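Local coordinates for protein probable hydrolase (Pseudomonas aeruginosa, PDB 7AL6) that is of unknown function but has the alpha/beta hydrolase fold and is probably a hydrolase, perhaps a lipolytic one, at residues D38-F43 against A57-G62; Q4-R9 against A18-G23. All blocks are in the same frame, centred on the assembly; numbering follows the deposited sequence.

Contact 1 (38-43 against 57-62) and contact 2 (4-9 against 18-23) have centres about 12 Å apart and meet through the central sheet, where strands 16-22 and 53-58 are neighbours. Two probable backbone hydrogen bonds join them, A57 N to H20 O at 2.8 Å and D59 N to A18 O at 2.9 Å. R188 of helix 179-189 also ties them together, since it forms salt bridges with both D59 and E7. Contact 2 is at the edge of the sheet formed by the N-terminal strand 7-11, with a bound PEG about 4 Å from the side chain of L21; contact 1 is buried nearer the middle of the chain. A possible, unconfirmed Ser-His-Asp triad (S102, H263, D126) has no member in either contact.

Contact 1 (D38-F43 against A57-G62); sequences DNAMSF and ALDFAG
A40 of the 38-43 loop meets D59 of segment 57-62 through one hydrogen bond across the contact: A40 N donates to D59 OD1 at 2.8 Å, with an N-H...O angle of 151° and the donor nearly in line with the carboxylate C-O bond. D59 CG lies beside its own backbone N (chi1 -87°), which brings OD1 up to the loop. D59 OD1 is also 3.3 Å from N39 CB. The other oxygen, OD2, is held by a salt bridge to R188 and a hydrogen bond from H65 N, so both ends of the carboxylate have partners.

The apolar contact is between the facing alanines, A40 CB lying 3.8 Å from A57 CB. A40 CB also makes a close van der Waals contact with A57 O, at 3.3 Å. With no longer side chain between them, the loop sits directly against the strand.

Within the loop, N39 OD1 accepts from M41 N at 2.8 Å, in the carbonyl plane, which makes an Asx turn. It sits at the start of the short 3-10 segment 40-42, while N39 ND2 is bonded to L185 O.

A buried carboxylate shared between two backbone N-H groups and an arginine is probably ionised, and its bonds join this loop to segment 57-62 and to helix 179-189.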
ATOM      1  N   ASP A  38       2.755  -3.154  24.033  1.00 24.83           N
ATOM      2  CA  ASP A  38       4.010  -2.612  24.526  1.00 22.38           C
ATOM      3  C   ASP A  38       4.935  -2.349  23.334  1.00 19.85           C
ATOM      4  O   ASP A  38       4.444  -2.145  22.225  1.00 25.16           O
ATOM      5  CB  ASP A  38       4.637  -3.583  25.535  1.00 23.95           C
ATOM      6  CG  ASP A  38       3.812  -3.706  26.811  1.00 32.60           C
ATOM      7  OD1 ASP A  38       2.953  -2.827  27.027  1.00 30.54           O
ATOM      8  OD2 ASP A  38       4.031  -4.672  27.584  1.00 31.02           O
ATOM      9  N   ASN A  39       6.245  -2.364  23.564  1.00 23.94           N
ATOM     10  CA  ASN A  39       7.260  -2.066  22.554  1.00 27.32           C
ATOM     11  C   ASN A  39       8.599  -2.512  23.103  1.00 22.61           C
ATOM     12  O   ASN A  39       8.689  -3.028  24.224  1.00 26.57           O
ATOM     13  CB  ASN A  39       7.269  -0.582  22.181  1.00 20.28           C
ATOM     14  CG  ASN A  39       7.459   0.326  23.363  1.00 21.54           C
ATOM     15  OD1 ASN A  39       8.473   0.260  24.033  1.00 23.72           O
ATOM     16  ND2 ASN A  39       6.494   1.244  23.581  1.00 25.06           N
ATOM     17  N   ALA A  40       9.654  -2.256  22.339  1.00 22.54           N
ATOM     18  CA  ALA A  40      10.969  -2.756  22.709  1.00 22.42           C
ATOM     19  C   ALA A  40      11.481  -2.174  24.023  1.00 25.60           C
ATOM     20  O   ALA A  40      12.425  -2.715  24.601  1.00 23.57           O
ATOM     21  CB  ALA A  40      11.993  -2.459  21.609  1.00 28.47           C
ATOM     22  N   MET A  41      10.959  -1.055  24.483  1.00 22.40           N
ATOM     23  CA  MET A  41      11.407  -0.554  25.779  0.70 26.68           C
ATOM     24  C   MET A  41      11.009  -1.474  26.934  1.00 26.19           C
ATOM     25  O   MET A  41      11.534  -1.322  28.036  1.00 27.49           O
ATOM     26  CB  MET A  41      10.829   0.838  26.052  0.70 26.73           C
ATOM     27  CG  MET A  41      11.395   1.973  25.174  0.70 29.75           C
ATOM     28  SD  MET A  41      13.138   2.266  25.496  0.70 33.63           S
ATOM     29  CE  MET A  41      13.061   3.233  27.013  0.70 28.40           C
ATOM     30  N   SER A  42      10.260  -2.511  26.639  1.00 23.31           N
ATOM     31  CA  SER A  42       9.891  -3.521  27.641  1.00 28.61           C
ATOM     32  C   SER A  42      11.217  -4.133  28.129  1.00 28.95           C
ATOM     33  O   SER A  42      11.290  -4.453  29.237  1.00 27.05           O
ATOM     34  CB  SER A  42       8.948  -4.521  27.073  1.00 29.10           C
ATOM     35  OG  SER A  42       8.539  -5.449  28.032  1.00 29.02           O
ATOM     36  N   PHE A  43      12.250  -4.187  27.293  1.00 26.25           N
ATOM     37  CA  PHE A  43      13.566  -4.791  27.603  1.00 23.99           C
ATOM     38  C   PHE A  43      14.633  -3.753  27.971  1.00 25.88           C
ATOM     39  O   PHE A  43      15.776  -4.124  28.070  1.00 26.47           O
ATOM     40  CB  PHE A  43      13.982  -5.689  26.441  1.00 26.37           C
ATOM     41  CG  PHE A  43      13.000  -6.792  26.158  1.00 24.54           C
ATOM     42  CD1 PHE A  43      12.986  -7.935  26.925  1.00 28.39           C
ATOM     43  CD2 PHE A  43      12.051  -6.667  25.166  1.00 22.95           C
ATOM     44  CE1 PHE A  43      12.067  -8.937  26.683  1.00 29.06           C
ATOM     45  CE2 PHE A  43      11.132  -7.672  24.927  1.00 28.24           C
ATOM     46  CZ  PHE A  43      11.137  -8.803  25.692  1.00 24.14           C
ATOM     47  N   ALA A  57      15.925  -6.175  20.070  1.00 21.54           N
ATOM     48  CA  ALA A  57      14.660  -5.930  20.748  1.00 23.93           C
ATOM     49  C   ALA A  57      13.743  -5.336  19.701  1.00 23.94           C
ATOM     50  O   ALA A  57      13.835  -4.137  19.375  1.00 24.04           O
ATOM     51  CB  ALA A  57      14.814  -4.997  21.954  1.00 23.27           C
ATOM     52  N   LEU A  58      12.843  -6.170  19.215  1.00 20.83           N
ATOM     53  CA  LEU A  58      11.997  -5.879  18.076  1.00 25.96           C
ATOM     54  C   LEU A  58      10.684  -5.252  18.504  1.00 26.21           C
ATOM     55  O   LEU A  58      10.063  -5.698  19.470  1.00 23.24           O
ATOM     56  CB  LEU A  58      11.721  -7.186  17.352  1.00 22.56           C
ATOM     57  CG  LEU A  58      11.008  -7.145  16.013  1.00 22.10           C
ATOM     58  CD1 LEU A  58      11.894  -6.528  14.956  1.00 26.04           C
ATOM     59  CD2 LEU A  58      10.596  -8.602  15.656  1.00 25.68           C
ATOM     60  N   ASP A  59      10.280  -4.255  17.754  1.00 22.80           N
ATOM     61  CA  ASP A  59       8.943  -3.669  17.881  1.00 20.57           C
ATOM     62  C   ASP A  59       8.083  -4.570  17.002  1.00 25.14           C
ATOM     63  O   ASP A  59       8.384  -4.720  15.852  1.00 23.87           O
ATOM     64  CB  ASP A  59       8.878  -2.208  17.439  1.00 22.76           C
ATOM     65  CG  ASP A  59       9.229  -1.213  18.524  1.00 23.50           C
ATOM     66  OD1 ASP A  59       9.121  -1.561  19.659  1.00 24.19           O
ATOM     67  OD2 ASP A  59       9.625  -0.144  18.198  1.00 23.12           O
ATOM     68  N   PHE A  60       7.009  -5.135  17.511  1.00 20.63           N
ATOM     69  CA  PHE A  60       6.071  -5.896  16.669  1.00 21.91           C
ATOM     70  C   PHE A  60       5.373  -4.897  15.746  1.00 22.46           C
ATOM     71  O   PHE A  60       5.171  -3.743  16.094  1.00 22.77           O
ATOM     72  CB  PHE A  60       5.010  -6.616  17.506  1.00 20.65           C
ATOM     73  CG  PHE A  60       5.408  -7.965  18.028  1.00 23.01           C
ATOM     74  CD1 PHE A  60       6.035  -8.875  17.211  1.00 21.35           C
ATOM     75  CD2 PHE A  60       5.152  -8.322  19.339  1.00 24.43           C
ATOM     76  CE1 PHE A  60       6.401 -10.115  17.688  1.00 24.07           C
ATOM     77  CE2 PHE A  60       5.516  -9.569  19.811  1.00 29.00           C
ATOM     78  CZ  PHE A  60       6.144 -10.459  18.986  1.00 23.12           C
ATOM     79  N   ALA A  61       4.837  -5.398  14.652  1.00 23.54           N
ATOM     80  CA  ALA A  61       4.012  -4.633  13.706  1.00 24.14           C
ATOM     81  C   ALA A  61       2.865  -3.968  14.477  1.00 27.67           C
ATOM     82  O   ALA A  61       2.262  -4.585  15.340  1.00 25.43           O
ATOM     83  CB  ALA A  61       3.482  -5.554  12.649  1.00 25.96           C
ATOM     84  N   GLY A  62       2.619  -2.694  14.209  1.00 27.69           N
ATOM     85  CA  GLY A  62       1.562  -1.896  14.845  1.00 24.74           C
ATOM     86  C   GLY A  62       1.909  -1.477  16.262  1.00 24.68           C
ATOM     87  O   GLY A  62       1.044  -0.983  16.921  1.00 28.81           O
TER

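Contact 2 (Q4-R9 against A18-G23); sequences QVEEVR and AAHLFG
L21 N donates to E6 O at 2.8 Å, almost straight at 171°, although it comes from above the carbonyl plane. E6 O also takes a CA-H...O contact from H20 CA at 3.3 Å and lies over one face of the H20 imidazole, so L21 N, H20 CA and the H20 ring all meet it, with only the first as a hydrogen bond.

The ladder continues with V8 and A19, a hydrogen-bonded antiparallel pair joined by V8 N to A19 O and A19 N to V8 O, each 3.1 Å. Non-hydrogen-bonded pairs flank it, E7 with H20 and R9 with A18. The short strand axes run at 148°, antiparallel with a marked twist.

E7, H20, R9 and A18 share one face. Here H20 ND1 donates to E7 OE2 at 3.1 Å; the oxygen is close to the ring plane, whereas the carboxylate and imidazole planes are turned 40° apart. A bend in the E7 chain at chi2 folds its carboxylate back over the ladder. H20 ND1 thus holds OE2, while R188 holds OE1 by a salt bridge. Further along, R9 NH1 passes 3.4 Å from A18 CB and bonds H65 O, while R9 NE pairs with E16.

V8 and A19 point to the other face. The V8 and L21 side chains cross at about a right angle, CG1 of V8 lying 3.8 Å from CD1 of L21, and V8 packs on L190 of the second subunit.

This is the N-terminal beta hairpin, strands 7-11 and 16-22, that precedes the parallel strands of an alpha/beta hydrolase sheet; its strand 7-11 is outermost within the chain.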
ATOM      1  N   GLN A   4      28.620   3.073  17.870  1.00 61.30           N
ATOM      2  CA  GLN A   4      27.975   1.819  17.495  1.00 55.44           C
ATOM      3  C   GLN A   4      26.500   2.041  17.150  1.00 50.68           C
ATOM      4  O   GLN A   4      25.865   2.985  17.622  1.00 45.15           O
ATOM      5  CB  GLN A   4      28.092   0.782  18.618  1.00 61.95           C
ATOM      6  CG  GLN A   4      27.777  -0.658  18.171  1.00 79.83           C
ATOM      7  CD  GLN A   4      28.543  -1.075  16.909  1.00 94.31           C
ATOM      8  OE1 GLN A   4      27.953  -1.608  15.947  1.00 75.12           O
ATOM      9  NE2 GLN A   4      29.856  -0.836  16.904  1.00 79.83           N
ATOM     10  N   VAL A   5      25.950   1.147  16.329  1.00 35.13           N
ATOM     11  CA  VAL A   5      24.574   1.275  15.851  1.00 33.03           C
ATOM     12  C   VAL A   5      23.612   0.664  16.865  1.00 36.98           C
ATOM     13  O   VAL A   5      23.723  -0.514  17.213  1.00 36.84           O
ATOM     14  CB  VAL A   5      24.417   0.603  14.478  1.00 41.74           C
ATOM     15  CG1 VAL A   5      22.959   0.710  13.990  1.00 42.81           C
ATOM     16  CG2 VAL A   5      25.361   1.251  13.473  1.00 44.37           C
ATOM     17  N   GLU A   6      22.632   1.439  17.299  1.00 30.31           N
ATOM     18  CA  GLU A   6      21.731   0.993  18.348  1.00 37.34           C
ATOM     19  C   GLU A   6      20.275   0.934  17.952  1.00 30.75           C
ATOM     20  O   GLU A   6      19.501   0.288  18.652  1.00 30.02           O
ATOM     21  CB  GLU A   6      21.809   1.924  19.570  1.00 39.99           C
ATOM     22  CG  GLU A   6      23.197   2.315  19.970  1.00 58.36           C
ATOM     23  CD  GLU A   6      23.208   3.027  21.314  1.00 60.66           C
ATOM     24  OE1 GLU A   6      24.099   2.702  22.129  1.00 57.39           O
ATOM     25  OE2 GLU A   6      22.321   3.882  21.546  1.00 58.64           O
ATOM     26  N   GLU A   7      19.873   1.725  16.980  1.00 25.98           N
ATOM     27  CA  GLU A   7      18.472   1.808  16.544  1.00 23.05           C
ATOM     28  C   GLU A   7      18.431   1.648  15.031  1.00 25.60           C
ATOM     29  O   GLU A   7      19.099   2.398  14.360  1.00 25.04           O
ATOM     30  CB  GLU A   7      17.903   3.114  17.072  1.00 29.49           C
ATOM     31  CG  GLU A   7      16.447   3.286  16.798  1.00 33.66           C
ATOM     32  CD  GLU A   7      15.529   2.290  17.483  1.00 35.99           C
ATOM     33  OE1 GLU A   7      14.604   1.870  16.839  1.00 31.74           O
ATOM     34  OE2 GLU A   7      15.773   1.949  18.612  1.00 30.53           O
ATOM     35  N   VAL A   8      17.628   0.727  14.530  1.00 26.17           N
ATOM     36  CA  VAL A   8      17.553   0.439  13.076  1.00 28.61           C
ATOM     37  C   VAL A   8      16.135   0.099  12.610  1.00 27.10           C
ATOM     38  O   VAL A   8      15.293  -0.179  13.413  1.00 23.75           O
ATOM     39  CB  VAL A   8      18.487  -0.726  12.733  1.00 27.66           C
ATOM     40  CG1 VAL A   8      19.921  -0.444  13.108  1.00 28.53           C
ATOM     41  CG2 VAL A   8      18.005  -2.004  13.380  1.00 28.44           C
ATOM     42  N   ARG A   9      15.939   0.186  11.307  1.00 23.71           N
ATOM     43  CA  ARG A   9      14.756  -0.270  10.570  1.00 24.29           C
ATOM     44  C   ARG A   9      15.157  -1.622   9.993  1.00 32.97           C
ATOM     45  O   ARG A   9      16.280  -1.706   9.510  1.00 33.29           O
ATOM     46  CB  ARG A   9      14.426   0.602   9.363  1.00 33.35           C
ATOM     47  CG  ARG A   9      14.123   2.046   9.684  1.00 38.58           C
ATOM     48  CD  ARG A   9      13.008   2.117  10.679  1.00 35.50           C
ATOM     49  NE  ARG A   9      11.677   2.038  10.131  1.00 35.13           N
ATOM     50  CZ  ARG A   9      10.582   2.117  10.870  1.00 29.45           C
ATOM     51  NH1 ARG A   9      10.683   2.264  12.169  1.00 33.49           N
ATOM     52  NH2 ARG A   9       9.400   2.057  10.315  1.00 36.37           N
ATOM     53  N   ALA A  18      10.907  -1.759  13.346  1.00 20.51           N
ATOM     54  CA  ALA A  18      11.948  -1.093  14.108  1.00 23.25           C
ATOM     55  C   ALA A  18      12.510  -2.028  15.167  1.00 25.51           C
ATOM     56  O   ALA A  18      11.797  -2.889  15.700  1.00 21.33           O
ATOM     57  CB  ALA A  18      11.394   0.168  14.784  1.00 22.36           C
ATOM     58  N   ALA A  19      13.786  -1.831  15.496  1.00 23.05           N
ATOM     59  CA  ALA A  19      14.414  -2.604  16.564  1.00 26.63           C
ATOM     60  C   ALA A  19      15.510  -1.795  17.244  1.00 25.72           C
ATOM     61  O   ALA A  19      16.170  -0.955  16.618  1.00 26.49           O
ATOM     62  CB  ALA A  19      15.044  -3.885  16.048  1.00 26.36           C
ATOM     63  N   HIS A  20      15.694  -2.054  18.537  1.00 25.91           N
ATOM     64  CA  HIS A  20      16.830  -1.558  19.298  1.00 22.91           C
ATOM     65  C   HIS A  20      17.827  -2.695  19.451  1.00 29.95           C
ATOM     66  O   HIS A  20      17.446  -3.826  19.773  1.00 27.86           O
ATOM     67  CB  HIS A  20      16.408  -1.018  20.676  1.00 28.82           C
ATOM     68  CG  HIS A  20      17.452  -0.138  21.307  1.00 32.54           C
ATOM     69  ND1 HIS A  20      17.574   1.200  21.001  1.00 39.46           N
ATOM     70  CD2 HIS A  20      18.464  -0.421  22.163  1.00 34.64           C
ATOM     71  CE1 HIS A  20      18.599   1.711  21.669  1.00 36.58           C
ATOM     72  NE2 HIS A  20      19.168   0.743  22.362  1.00 36.77           N
ATOM     73  N   LEU A  21      19.096  -2.401  19.228  1.00 27.13           N
ATOM     74  CA  LEU A  21      20.180  -3.403  19.230  1.00 26.63           C
ATOM     75  C   LEU A  21      20.966  -3.337  20.539  1.00 31.75           C
ATOM     76  O   LEU A  21      21.437  -2.269  20.864  1.00 33.83           O
ATOM     77  CB  LEU A  21      21.094  -3.125  18.043  1.00 29.47           C
ATOM     78  CG  LEU A  21      20.431  -3.156  16.676  1.00 26.51           C
ATOM     79  CD1 LEU A  21      21.451  -2.941  15.582  1.00 30.83           C
ATOM     80  CD2 LEU A  21      19.679  -4.448  16.462  1.00 29.97           C
ATOM     81  N   PHE A  22      21.133  -4.446  21.242  1.00 30.27           N
ATOM     82  CA  PHE A  22      21.904  -4.492  22.495  1.00 29.28           C
ATOM     83  C   PHE A  22      23.009  -5.538  22.403  1.00 28.84           C
ATOM     84  O   PHE A  22      22.839  -6.538  21.753  1.00 30.07           O
ATOM     85  CB  PHE A  22      21.058  -4.928  23.682  1.00 27.90           C
ATOM     86  CG  PHE A  22      19.925  -4.026  24.060  1.00 29.77           C
ATOM     87  CD1 PHE A  22      20.129  -2.965  24.910  1.00 28.06           C
ATOM     88  CD2 PHE A  22      18.655  -4.264  23.594  1.00 24.73           C
ATOM     89  CE1 PHE A  22      19.086  -2.147  25.275  1.00 29.24           C
ATOM     90  CE2 PHE A  22      17.611  -3.444  23.960  1.00 30.93           C
ATOM     91  CZ  PHE A  22      17.832  -2.393  24.803  1.00 35.36           C
ATOM     92  N   GLY A  23      24.098  -5.313  23.117  1.00 38.45           N
ATOM     93  CA  GLY A  23      25.194  -6.260  23.261  1.00 30.73           C
ATOM     94  C   GLY A  23      26.206  -6.180  22.164  1.00 35.82           C
ATOM     95  O   GLY A  23      26.021  -5.513  21.197  1.00 40.58           O
TER